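Local coordinates for laminin subunit ALPHA-1 (Mus musculus, PDB 2JD4), which forms the LG4-5 domain pair of a basement membrane laminin, binds magnesium ions and probably helps anchor laminin to cell surfaces, at residues A[26-36]-A[179-190]; A[259-267]-A[334-342]. The protein carries 4 engineered substitutions. All blocks are in the same frame, centred on the assembly; numbering follows the deposited sequence.

Contact 1: A[26-36]-A[179-190]; sequences LSQNSHLVLPL and LDKDRPLSASAV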
loop_
_atom_site.group_PDB
_atom_site.type_symbol
_atom_site.label_atom_id
_atom_site.label_comp_id
_atom_site.label_asym_id
_atom_site.label_seq_id
_atom_site.Cartn_x
_atom_site.Cartn_y
_atom_site.Cartn_z
ATOM N N LEU A 26 -2.215 -5.257 -3.180
ATOM C CA LEU A 26 -1.797 -6.012 -1.994
ATOM C C LEU A 26 -0.312 -6.366 -2.135
ATOM O O LEU A 26 0.421 -6.430 -1.146
ATOM C CB LEU A 26 -2.648 -7.274 -1.833
ATOM C CG LEU A 26 -4.116 -6.987 -1.496
ATOM C CD1 LEU A 26 -4.911 -8.264 -1.645
ATOM C CD2 LEU A 26 -4.241 -6.431 -0.072
ATOM N N SER A 27 0.118 -6.611 -3.370
ATOM C CA SER A 27 1.523 -6.876 -3.661
ATOM C C SER A 27 1.813 -5.952 -4.842
ATOM O O SER A 27 0.885 -5.403 -5.439
ATOM C CB SER A 27 1.757 -8.334 -4.066
ATOM O OG SER A 27 1.482 -8.533 -5.437
ATOM N N GLN A 28 3.083 -5.763 -5.178
ATOM C CA GLN A 28 3.423 -4.895 -6.302
ATOM C C GLN A 28 2.956 -5.507 -7.626
ATOM O O GLN A 28 2.910 -4.821 -8.654
ATOM C CB GLN A 28 4.939 -4.638 -6.348
ATOM C CG GLN A 28 5.467 -3.830 -5.167
ATOM C CD GLN A 28 6.033 -2.471 -5.571
ATOM O OE1 GLN A 28 7.056 -2.385 -6.256
ATOM N NE2 GLN A 28 5.368 -1.402 -5.142
ATOM N N ASN A 29 2.594 -6.786 -7.606
ATOM C CA ASN A 29 2.136 -7.449 -8.831
ATOM C C ASN A 29 0.730 -8.051 -8.790
ATOM O O ASN A 29 0.435 -9.015 -9.498
ATOM C CB ASN A 29 3.143 -8.517 -9.258
ATOM C CG ASN A 29 4.480 -7.920 -9.658
ATOM O OD1 ASN A 29 4.614 -7.297 -10.721
ATOM N ND2 ASN A 29 5.470 -8.083 -8.800
ATOM N N SER A 30 -0.143 -7.484 -7.969
ATOM C CA SER A 30 -1.519 -7.962 -7.917
ATOM C C SER A 30 -2.149 -7.580 -9.256
ATOM O O SER A 30 -2.008 -6.442 -9.696
ATOM C CB SER A 30 -2.293 -7.273 -6.789
ATOM O OG SER A 30 -1.662 -7.466 -5.537
ATOM N N HIS A 31 -2.844 -8.510 -9.899
ATOM C CA HIS A 31 -3.470 -8.201 -11.182
ATOM C C HIS A 31 -4.402 -9.306 -11.668
ATOM O O HIS A 31 -4.433 -10.402 -11.111
ATOM C CB HIS A 31 -2.391 -8.005 -12.257
ATOM C CG HIS A 31 -1.730 -9.284 -12.669
ATOM N ND1 HIS A 31 -0.828 -9.950 -11.866
ATOM C CD2 HIS A 31 -1.931 -10.082 -13.746
ATOM C CE1 HIS A 31 -0.508 -11.103 -12.425
ATOM N NE2 HIS A 31 -1.164 -11.208 -13.567
ATOM N N LEU A 32 -5.153 -8.990 -12.718
ATOM C CA LEU A 32 -6.042 -9.933 -13.388
ATOM C C LEU A 32 -5.683 -9.804 -14.871
ATOM O O LEU A 32 -5.423 -8.701 -15.353
ATOM C CB LEU A 32 -7.520 -9.545 -13.225
ATOM C CG LEU A 32 -8.226 -9.623 -11.870
ATOM C CD1 LEU A 32 -9.683 -9.203 -12.049
ATOM C CD2 LEU A 32 -8.144 -11.040 -11.320
ATOM N N VAL A 33 -5.640 -10.922 -15.580
ATOM C CA VAL A 33 -5.373 -10.906 -17.012
ATOM C C VAL A 33 -6.704 -11.322 -17.625
ATOM O O VAL A 33 -7.155 -12.454 -17.446
ATOM C CB VAL A 33 -4.274 -11.907 -17.404
ATOM C CG1 VAL A 33 -4.096 -11.916 -18.922
ATOM C CG2 VAL A 33 -2.960 -11.524 -16.719
ATOM N N LEU A 34 -7.343 -10.386 -18.317
ATOM C CA LEU A 34 -8.647 -10.625 -18.918
ATOM C C LEU A 34 -8.613 -10.750 -20.438
ATOM O O LEU A 34 -7.932 -9.985 -21.126
ATOM C CB LEU A 34 -9.598 -9.494 -18.529
ATOM C CG LEU A 34 -9.736 -9.176 -17.037
ATOM C CD1 LEU A 34 -10.713 -8.023 -16.862
ATOM C CD2 LEU A 34 -10.231 -10.403 -16.287
ATOM N N PRO A 35 -9.368 -11.711 -20.985
ATOM C CA PRO A 35 -9.421 -11.929 -22.433
ATOM C C PRO A 35 -10.235 -10.843 -23.130
ATOM O O PRO A 35 -11.210 -10.354 -22.574
ATOM C CB PRO A 35 -10.118 -13.295 -22.570
ATOM C CG PRO A 35 -10.181 -13.854 -21.159
ATOM C CD PRO A 35 -10.257 -12.647 -20.281
ATOM N N LEU A 36 -9.817 -10.456 -24.335
ATOM C CA LEU A 36 -10.555 -9.482 -25.139
ATOM C C LEU A 36 -10.944 -10.275 -26.384
ATOM O O LEU A 36 -10.079 -10.636 -27.182
ATOM C CB LEU A 36 -9.671 -8.300 -25.557
ATOM C CG LEU A 36 -9.145 -7.333 -24.494
ATOM C CD1 LEU A 36 -8.315 -6.248 -25.169
ATOM C CD2 LEU A 36 -10.301 -6.728 -23.725
ATOM N N LEU A 179 -16.646 -6.777 -19.420
ATOM C CA LEU A 179 -15.731 -7.917 -19.331
ATOM C C LEU A 179 -16.086 -8.807 -18.138
ATOM O O LEU A 179 -16.489 -8.316 -17.082
ATOM C CB LEU A 179 -14.285 -7.420 -19.205
ATOM C CG LEU A 179 -13.400 -7.347 -20.461
ATOM C CD1 LEU A 179 -14.194 -6.857 -21.656
ATOM C CD2 LEU A 179 -12.204 -6.439 -20.190
ATOM N N ASP A 180 -15.953 -10.119 -18.300
ATOM C CA ASP A 180 -16.270 -11.018 -17.193
ATOM C C ASP A 180 -15.034 -11.146 -16.312
ATOM O O ASP A 180 -14.160 -11.955 -16.584
ATOM C CB ASP A 180 -16.678 -12.400 -17.708
ATOM C CG ASP A 180 -17.493 -13.183 -16.689
ATOM O OD1 ASP A 180 -17.175 -13.109 -15.479
ATOM O OD2 ASP A 180 -18.450 -13.876 -17.101
ATOM N N LYS A 181 -14.963 -10.339 -15.259
ATOM C CA LYS A 181 -13.812 -10.368 -14.361
ATOM C C LYS A 181 -13.747 -11.655 -13.563
ATOM O O LYS A 181 -12.717 -11.962 -12.967
ATOM C CB LYS A 181 -13.856 -9.187 -13.395
ATOM C CG LYS A 181 -13.789 -7.832 -14.067
ATOM C CD LYS A 181 -13.998 -6.730 -13.050
ATOM C CE LYS A 181 -12.846 -6.653 -12.073
ATOM N NZ LYS A 181 -13.230 -5.877 -10.859
ATOM N N ASP A 182 -14.847 -12.402 -13.558
ATOM C CA ASP A 182 -14.925 -13.661 -12.829
ATOM C C ASP A 182 -14.244 -14.801 -13.570
ATOM O O ASP A 182 -14.024 -15.868 -12.999
ATOM C CB ASP A 182 -16.386 -14.042 -12.572
ATOM C CG ASP A 182 -17.092 -13.061 -11.665
ATOM O OD1 ASP A 182 -16.597 -12.829 -10.542
ATOM O OD2 ASP A 182 -18.145 -12.523 -12.075
ATOM N N ARG A 183 -13.911 -14.579 -14.839
ATOM C CA ARG A 183 -13.254 -15.608 -15.635
ATOM C C ARG A 183 -11.925 -15.152 -16.249
ATOM O O ARG A 183 -11.754 -15.149 -17.470
ATOM C CB ARG A 183 -14.203 -16.100 -16.728
ATOM C CG ARG A 183 -15.439 -16.779 -16.164
ATOM C CD ARG A 183 -16.142 -17.637 -17.195
ATOM N NE ARG A 183 -16.714 -16.854 -18.283
ATOM C CZ ARG A 183 -17.412 -17.380 -19.283
ATOM N NH1 ARG A 183 -17.623 -18.689 -19.328
ATOM N NH2 ARG A 183 -17.896 -16.598 -20.241
ATOM N N PRO A 184 -10.963 -14.771 -15.397
ATOM C CA PRO A 184 -9.650 -14.313 -15.862
ATOM C C PRO A 184 -8.790 -15.443 -16.422
ATOM O O PRO A 184 -8.951 -16.601 -16.039
ATOM C CB PRO A 184 -9.043 -13.695 -14.607
ATOM C CG PRO A 184 -9.601 -14.561 -13.515
ATOM C CD PRO A 184 -11.055 -14.695 -13.927
ATOM N N LEU A 185 -7.889 -15.092 -17.336
ATOM C CA LEU A 185 -6.974 -16.048 -17.952
ATOM C C LEU A 185 -5.956 -16.482 -16.904
ATOM O O LEU A 185 -5.528 -17.639 -16.866
ATOM C CB LEU A 185 -6.242 -15.394 -19.128
ATOM C CG LEU A 185 -7.052 -15.168 -20.404
ATOM C CD1 LEU A 185 -6.328 -14.200 -21.336
ATOM C CD2 LEU A 185 -7.281 -16.514 -21.083
ATOM N N SER A 186 -5.565 -15.530 -16.063
ATOM C CA SER A 186 -4.612 -15.783 -14.993
ATOM C C SER A 186 -4.722 -14.624 -14.017
ATOM O O SER A 186 -5.377 -13.627 -14.309
ATOM C CB SER A 186 -3.185 -15.900 -15.546
ATOM O OG SER A 186 -2.819 -14.771 -16.318
ATOM N N ALA A 187 -4.085 -14.754 -12.860
ATOM C CA ALA A 187 -4.143 -13.715 -11.847
ATOM C C ALA A 187 -3.129 -13.961 -10.744
ATOM O O ALA A 187 -2.565 -15.049 -10.627
ATOM C CB ALA A 187 -5.539 -13.657 -11.250
ATOM N N SER A 188 -2.896 -12.937 -9.939
ATOM C CA SER A 188 -1.974 -13.061 -8.834
ATOM C C SER A 188 -2.284 -12.064 -7.733
ATOM O O SER A 188 -2.551 -10.895 -7.999
ATOM C CB SER A 188 -0.530 -12.867 -9.311
ATOM O OG SER A 188 0.357 -12.844 -8.205
ATOM N N ALA A 189 -2.281 -12.565 -6.500
ATOM C CA ALA A 189 -2.494 -11.772 -5.294
ATOM C C ALA A 189 -3.644 -10.776 -5.260
ATOM O O ALA A 189 -3.457 -9.628 -4.857
ATOM C CB ALA A 189 -1.187 -11.048 -4.935
ATOM N N VAL A 190 -4.833 -11.199 -5.663
ATOM C CA VAL A 190 -5.978 -10.303 -5.628
ATOM C C VAL A 190 -6.855 -10.685 -4.428
ATOM O O VAL A 190 -6.829 -11.831 -3.977
ATOM C CB VAL A 190 -6.789 -10.405 -6.941
ATOM C CG1 VAL A 190 -8.037 -9.554 -6.856
ATOM C CG2 VAL A 190 -5.923 -9.922 -8.113
HETATM O O HOH W 1 2.317 -11.317 -6.893
HETATM O O HOH W 2 -0.813 -13.638 -14.947
#
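His31 and Ser188 form an antiparallel hydrogen-bonded pair, His31 N to Ser188 O at 3.1 Å and Ser188 N to His31 O at 3.2 Å, joining strand 31-35 to strand 186-188 at one border of a seven-strand sheet. The sheet belongs to LG4, the first of the two laminin G domains here, a jelly-roll sandwich; the short axes run at 169° to each other. Leu32 faces Ala187 in the following non-hydrogen-bonded pair. Further along, Leu185 N reaches Val33 O at 2.7 Å, the C=O...N angle of 171° placing the donor almost in line with the carbonyl. On its other edge strand 31-35 bonds to strand 143-146.

Most leucine contacts lie on the Leu32 face. Leu32 CD2 meets Ala187 CB and, at about a right angle, Val190 CG2, while Leu34 splits its branches, CD1 to Leu179 CD2 and CD2 to Pro184 CB at 3.9 Å. Lys181 brings its aliphatic chain to both leucines and sends NZ to Gly170 O. Elsewhere Val33 CG1 meets Leu185 CD1, and at the end of strand 31-35 Pro35 CG presses on Leu185 CG at 3.5 Å, tighter than usual carbon contact.

Polar groups join Val33 on the His31 face. With CG between backbone N and carbonyl carbon (chi1 72°), the imidazole turns back so that ND1 donates to Asn29 O, 2.8 Å away and in the ring plane. Ser188 N and Ala187 CA lie over one ring face, and a water joins NE2 to Ser186 OG.

Contact 2: A[259-267]-A[334-342]; sequences FHVNNGAGR and KQNSLSSRA. Engineered in segment 334-342: Ser337 (natural residue Cys).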
loop_
_atom_site.group_PDB
_atom_site.type_symbol
_atom_site.label_atom_id
_atom_site.label_comp_id
_atom_site.label_asym_id
_atom_site.label_seq_id
_atom_site.Cartn_x
_atom_site.Cartn_y
_atom_site.Cartn_z
ATOM N N PHE A 259 9.814 1.647 23.318
ATOM C CA PHE A 259 10.809 1.859 22.275
ATOM C C PHE A 259 12.144 1.397 22.866
ATOM O O PHE A 259 12.716 2.081 23.714
ATOM C CB PHE A 259 10.852 3.349 21.910
ATOM C CG PHE A 259 11.906 3.717 20.898
ATOM C CD1 PHE A 259 12.248 2.852 19.867
ATOM C CD2 PHE A 259 12.509 4.970 20.943
ATOM C CE1 PHE A 259 13.173 3.226 18.896
ATOM C CE2 PHE A 259 13.436 5.360 19.976
ATOM C CZ PHE A 259 13.769 4.487 18.949
ATOM N N HIS A 260 12.611 0.223 22.438
ATOM C CA HIS A 260 13.869 -0.343 22.930
ATOM C C HIS A 260 14.995 -0.126 21.938
ATOM O O HIS A 260 14.791 -0.172 20.728
ATOM C CB HIS A 260 13.749 -1.853 23.146
ATOM C CG HIS A 260 12.576 -2.267 23.974
ATOM N ND1 HIS A 260 12.476 -1.988 25.320
ATOM C CD2 HIS A 260 11.458 -2.959 23.647
ATOM C CE1 HIS A 260 11.347 -2.490 25.787
ATOM N NE2 HIS A 260 10.710 -3.084 24.792
ATOM N N VAL A 261 16.197 0.081 22.457
ATOM C CA VAL A 261 17.362 0.272 21.612
ATOM C C VAL A 261 18.572 -0.362 22.289
ATOM O O VAL A 261 18.722 -0.271 23.507
ATOM C CB VAL A 261 17.638 1.774 21.383
ATOM C CG1 VAL A 261 19.014 1.971 20.768
ATOM C CG2 VAL A 261 16.571 2.361 20.467
ATOM N N ASN A 262 19.417 -1.026 21.507
ATOM C CA ASN A 262 20.624 -1.643 22.053
ATOM C C ASN A 262 21.785 -1.409 21.099
ATOM O O ASN A 262 21.805 -1.942 19.988
ATOM C CB ASN A 262 20.437 -3.146 22.264
ATOM C CG ASN A 262 21.551 -3.754 23.100
ATOM O OD1 ASN A 262 22.727 -3.482 22.865
ATOM N ND2 ASN A 262 21.186 -4.581 24.079
ATOM N N ASN A 263 22.749 -0.610 21.544
ATOM C CA ASN A 263 23.920 -0.280 20.742
ATOM C C ASN A 263 25.113 -1.176 21.070
ATOM O O ASN A 263 26.257 -0.858 20.737
ATOM C CB ASN A 263 24.289 1.188 20.961
ATOM C CG ASN A 263 23.145 2.129 20.621
ATOM O OD1 ASN A 263 22.603 2.085 19.519
ATOM N ND2 ASN A 263 22.775 2.986 21.568
ATOM N N GLY A 264 24.835 -2.303 21.721
ATOM C CA GLY A 264 25.892 -3.235 22.070
ATOM C C GLY A 264 26.347 -3.170 23.517
ATOM O O GLY A 264 27.260 -3.895 23.910
ATOM N N ALA A 265 25.710 -2.314 24.311
ATOM C CA ALA A 265 26.070 -2.164 25.719
ATOM C C ALA A 265 24.888 -2.417 26.641
ATOM O O ALA A 265 24.964 -2.148 27.838
ATOM C CB ALA A 265 26.621 -0.771 25.970
ATOM N N GLY A 266 23.795 -2.930 26.085
ATOM C CA GLY A 266 22.620 -3.201 26.894
ATOM C C GLY A 266 21.383 -2.477 26.395
ATOM O O GLY A 266 21.481 -1.455 25.720
ATOM N N ARG A 267 20.213 -2.999 26.741
ATOM C CA ARG A 267 18.951 -2.401 26.307
ATOM C C ARG A 267 18.609 -1.076 26.987
ATOM O O ARG A 267 18.681 -0.953 28.211
ATOM C CB ARG A 267 17.801 -3.389 26.530
ATOM C CG ARG A 267 16.420 -2.826 26.184
ATOM C CD ARG A 267 15.324 -3.855 26.424
ATOM N NE ARG A 267 15.496 -5.029 25.573
ATOM C CZ ARG A 267 14.736 -6.117 25.639
ATOM N NH1 ARG A 267 13.743 -6.188 26.516
ATOM N NH2 ARG A 267 14.977 -7.140 24.835
ATOM N N LYS A 334 15.363 -13.738 15.264
ATOM C CA LYS A 334 15.729 -13.089 16.518
ATOM C C LYS A 334 15.438 -11.597 16.511
ATOM O O LYS A 334 15.743 -10.901 15.547
ATOM C CB LYS A 334 17.221 -13.308 16.815
ATOM C CG LYS A 334 17.644 -12.887 18.226
ATOM C CD LYS A 334 19.147 -13.052 18.456
ATOM C CE LYS A 334 19.518 -12.709 19.895
ATOM N NZ LYS A 334 20.970 -12.922 20.194
ATOM N N GLN A 335 14.825 -11.113 17.584
ATOM C CA GLN A 335 14.525 -9.690 17.726
ATOM C C GLN A 335 15.023 -9.316 19.119
ATOM O O GLN A 335 14.274 -9.351 20.098
ATOM C CB GLN A 335 13.020 -9.426 17.591
ATOM C CG GLN A 335 12.482 -9.480 16.146
ATOM C CD GLN A 335 13.164 -8.466 15.215
ATOM O OE1 GLN A 335 13.526 -7.371 15.636
ATOM N NE2 GLN A 335 13.316 -8.828 13.944
ATOM N N ASN A 336 16.299 -8.949 19.192
ATOM C CA ASN A 336 16.924 -8.633 20.466
ATOM C C ASN A 336 16.374 -7.435 21.221
ATOM O O ASN A 336 16.620 -7.303 22.425
ATOM C CB ASN A 336 18.437 -8.479 20.290
ATOM C CG ASN A 336 19.191 -8.788 21.562
ATOM O OD1 ASN A 336 18.871 -9.758 22.251
ATOM N ND2 ASN A 336 20.193 -7.976 21.882
ATOM N N SER A 337 15.642 -6.560 20.535
ATOM C CA SER A 337 15.066 -5.398 21.209
ATOM C C SER A 337 13.531 -5.371 21.194
ATOM O O SER A 337 12.908 -4.324 21.010
ATOM C CB SER A 337 15.642 -4.104 20.631
ATOM O OG SER A 337 17.015 -3.977 20.986
ATOM N N LEU A 338 12.939 -6.545 21.387
ATOM C CA LEU A 338 11.491 -6.711 21.468
ATOM C C LEU A 338 11.222 -7.727 22.577
ATOM O O LEU A 338 11.768 -8.826 22.558
ATOM C CB LEU A 338 10.910 -7.229 20.140
ATOM C CG LEU A 338 10.692 -6.186 19.034
ATOM C CD1 LEU A 338 10.154 -6.862 17.774
ATOM C CD2 LEU A 338 9.710 -5.119 19.526
ATOM N N SER A 339 10.405 -7.359 23.558
ATOM C CA SER A 339 10.089 -8.293 24.636
ATOM C C SER A 339 8.885 -9.156 24.254
ATOM O O SER A 339 8.756 -10.305 24.696
ATOM C CB SER A 339 9.800 -7.539 25.945
ATOM O OG SER A 339 8.664 -6.697 25.834
ATOM N N SER A 340 8.012 -8.606 23.417
ATOM C CA SER A 340 6.818 -9.318 22.983
ATOM C C SER A 340 7.000 -10.051 21.664
ATOM O O SER A 340 7.882 -9.725 20.867
ATOM C CB SER A 340 5.634 -8.353 22.849
ATOM O OG SER A 340 4.506 -9.029 22.309
ATOM N N ARG A 341 6.122 -11.022 21.444
ATOM C CA ARG A 341 6.118 -11.860 20.254
ATOM C C ARG A 341 4.711 -11.859 19.626
ATOM O O ARG A 341 4.473 -12.495 18.597
ATOM C CB ARG A 341 6.517 -13.276 20.679
ATOM C CG ARG A 341 6.846 -14.243 19.580
ATOM C CD ARG A 341 7.347 -15.558 20.181
ATOM N NE ARG A 341 8.655 -15.435 20.827
ATOM C CZ ARG A 341 9.820 -15.454 20.181
ATOM N NH1 ARG A 341 9.850 -15.586 18.863
ATOM N NH2 ARG A 341 10.961 -15.359 20.850
ATOM N N ALA A 342 3.787 -11.132 20.250
ATOM C CA ALA A 342 2.399 -11.060 19.795
ATOM C C ALA A 342 2.205 -10.214 18.535
ATOM O O ALA A 342 2.629 -9.065 18.494
ATOM C CB ALA A 342 1.522 -10.516 20.924
HETATM O O HOH W 3 18.352 -5.905 24.333
#
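Asn336 O is gripped by two donors: Arg267 NH2 at 2.9 Å and a water, also at 2.9 Å. This joins the beta hairpin of strands 256-262 and 267-272 in LG5 to the long loop between strands 322-326 and 347-353. The carbonyl lies at the guanidinium edge, 11° from its plane, whereas NH2 stands 38° out of the carbonyl plane and so misses the lone-pair direction. The Arg267 side chain starts out straight, with CG opposite N (chi1 177°), and bends at chi3, bringing NE to the same water at 3.2 Å. Asn262 ND2 is that water's third protein partner, so one solvent molecule ties both ends of the hairpin turn to the loop.

The other branch of the Asn262 amide works within the turn: OD1 accepts from Gly264 N at 2.7 Å, an Asx turn. The Asn336 amide nitrogen is held elsewhere, by Val245 O.

Deeper in the contact, His260 and the engineered Ser337 approach through CB atoms 3.9 Å apart. Thr269 and Glu251 take the two ring nitrogens of His260, which probably fixes the imidazole's rotation. Its carbon edge is thereby turned to the loop, with CD2 3.3 Å from Ser337 O, near the ring plane.

The two contacts belong to different laminin G domains, their centres 42 Å apart on opposite sides of the chain's centre, and they share no strand. Contact 1 extends a sheet by its outermost strand: it buries 918 Å², with antiparallel backbone pairing at His31-Ser188 and Leu32-Ala187, an inner strand that is mostly buried and an outer one that is exposed or partly so. Contact 2 buries only 318 Å², and most of its touching residues are buried, yet no backbone pairing crosses it. There an irregular loop is held to a hairpin by an arginine and a bridging water. Water also bridges contact 1, but leucines and prolines supply much of its contact. Magnesium lies near contact 2, about 7 Å from the Asn262 side chain.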